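PDB 6UAV: Glyco_hydro_cc domain-containing protein from Pseudomonas viridiflava, which probably cleaves beta-1,3-glucan chains internally, as an endo-beta-1,3-glucanase of glycoside hydrolase family 128. Local coordinates for residues Tyr164-Ser167 with Ser168-Arg172. Sequence-based numbering, arbitrary orientation.
Sequences YGLS and SMLDR
The carbonyl oxygen of Gly-165 meets the hydroxyl of Ser-168 at 2.7 Å between Gly-165 O and Ser-168 OG, a hydrogen bond donated by the serine. With a C=O...OG angle of 129° and the donor in the carbonyl plane, the hydroxyl sits on a lone pair. The Ser-168 first torsion of 82° places OG between the backbone N and the carbonyl carbon, which turns it back to the carbonyl of Gly-165, three residues earlier, at the start of the helix. Met-169 N reaches the same Gly-165 oxygen at 3.0 Å from a different direction, 163° at the acceptor and so close to the line of the C=O bond; Ser-168 N adds a weak third bond. Gly-165 has a positive phi and is the N-cap of helix 166-173; its carbonyl is gripped by both main chain and side chain in the first turn. This short helix links strands 156-161 and 180-185 in a beta-alpha-beta unit of the eight-stranded parallel TIM barrel. On its buried side Leu-166 and Leu-170, one turn apart, lie askew to each other: the CD1 branch of Leu-166 comes up against Leu-170 CG at 3.9 Å and also reaches Leu-170 CD2. Leu-166 packs on Phe-159 and on Met-210 of helix 200-216, while Leu-170 touches Phe-180 and Val-182 of strand 180-185. Their backbones are joined by Leu-170 N to Leu-166 O, 2.9 Å. The Met-169 chain, bent at both chi2 and chi3, leads its end away from 164-167, and the side chain touches Phe-159 and Trp-161. On the more exposed side Asp-171 N donates to Ser-167 O at 2.9 Å; the carboxylate merely lies alongside that oxygen, and Asp-171 OD1 forms a salt bridge with Arg-217.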
loop_
_atom_site.group_PDB
_atom_site.type_symbol
_atom_site.label_atom_id
_atom_site.label_comp_id
_atom_site.label_asym_id
_atom_site.label_seq_id
_atom_site.Cartn_x
_atom_site.Cartn_y
_atom_site.Cartn_z
ATOM N N TYR A 164 7.970 14.727 3.783
ATOM C CA TYR A 164 6.992 15.573 4.480
ATOM C C TYR A 164 5.815 15.887 3.540
ATOM O O TYR A 164 5.893 15.646 2.317
ATOM C CB TYR A 164 7.660 16.881 4.895
ATOM C CG TYR A 164 8.794 16.697 5.868
ATOM C CD1 TYR A 164 10.081 16.517 5.402
ATOM C CD2 TYR A 164 8.595 16.706 7.241
ATOM C CE1 TYR A 164 11.150 16.340 6.263
ATOM C CE2 TYR A 164 9.663 16.546 8.123
ATOM C CZ TYR A 164 10.933 16.313 7.633
ATOM O OH TYR A 164 12.011 16.190 8.472
ATOM N N GLY A 165 4.723 16.364 4.147
ATOM C CA GLY A 165 3.536 16.842 3.418
ATOM C C GLY A 165 2.582 15.749 3.011
ATOM O O GLY A 165 1.693 16.038 2.118
ATOM N N LEU A 166 2.657 14.567 3.604
ATOM C CA LEU A 166 1.690 13.521 3.217
ATOM C C LEU A 166 0.230 14.014 3.357
ATOM O O LEU A 166 -0.583 13.803 2.431
ATOM C CB LEU A 166 1.972 12.242 4.002
ATOM C CG LEU A 166 0.895 11.179 3.923
ATOM C CD1 LEU A 166 0.626 10.727 2.470
ATOM C CD2 LEU A 166 1.314 10.023 4.759
ATOM N N SER A 167 -0.163 14.655 4.458
ATOM C CA SER A 167 -1.548 15.166 4.617
ATOM C C SER A 167 -1.912 16.113 3.448
ATOM O O SER A 167 -3.033 16.040 2.956
ATOM C CB SER A 167 -1.773 15.816 5.952
ATOM O OG SER A 167 -1.006 17.004 6.015
ATOM N N SER A 168 -0.963 16.904 2.936
ATOM C CA SER A 168 -1.216 17.897 1.872
ATOM C C SER A 168 -1.454 17.123 0.558
ATOM O O SER A 168 -2.362 17.514 -0.228
ATOM C CB SER A 168 -0.096 18.904 1.819
ATOM O OG SER A 168 1.014 18.434 1.093
ATOM N N MET A 169 -0.750 16.005 0.369
ATOM C CA MET A 169 -0.921 15.203 -0.847
ATOM C C MET A 169 -2.295 14.493 -0.771
ATOM O O MET A 169 -2.998 14.413 -1.791
ATOM C CB MET A 169 0.221 14.216 -1.023
ATOM C CG MET A 169 1.542 14.844 -1.365
ATOM S SD MET A 169 1.531 16.006 -2.726
ATOM C CE MET A 169 1.263 14.932 -4.114
ATOM N N LEU A 170 -2.699 13.978 0.385
ATOM C CA LEU A 170 -4.053 13.389 0.536
ATOM C C LEU A 170 -5.108 14.476 0.312
ATOM O O LEU A 170 -6.142 14.175 -0.358
ATOM C CB LEU A 170 -4.211 12.700 1.879
ATOM C CG LEU A 170 -3.216 11.554 2.129
ATOM C CD1 LEU A 170 -3.463 10.942 3.503
ATOM C CD2 LEU A 170 -3.235 10.499 1.015
ATOM N N ASP A 171 -4.912 15.681 0.834
ATOM C CA ASP A 171 -5.904 16.776 0.576
ATOM C C ASP A 171 -5.995 17.025 -0.917
ATOM O O ASP A 171 -7.143 17.141 -1.460
ATOM C CB ASP A 171 -5.598 18.032 1.373
ATOM C CG ASP A 171 -5.927 17.926 2.841
ATOM O OD1 ASP A 171 -6.507 16.864 3.233
ATOM O OD2 ASP A 171 -5.608 18.904 3.585
ATOM N N ARG A 172 -4.863 17.133 -1.604
ATOM C CA ARG A 172 -4.880 17.408 -3.055
ATOM C C ARG A 172 -5.645 16.281 -3.758
ATOM O O ARG A 172 -6.478 16.607 -4.624
ATOM C CB ARG A 172 -3.461 17.637 -3.575
ATOM C CG ARG A 172 -2.873 18.971 -3.130
ATOM C CD ARG A 172 -1.341 19.012 -2.948
ATOM N NE ARG A 172 -0.660 18.537 -4.147
ATOM C CZ ARG A 172 0.593 18.849 -4.495
ATOM N NH1 ARG A 172 1.108 18.375 -5.624
ATOM N NH2 ARG A 172 1.315 19.643 -3.715
#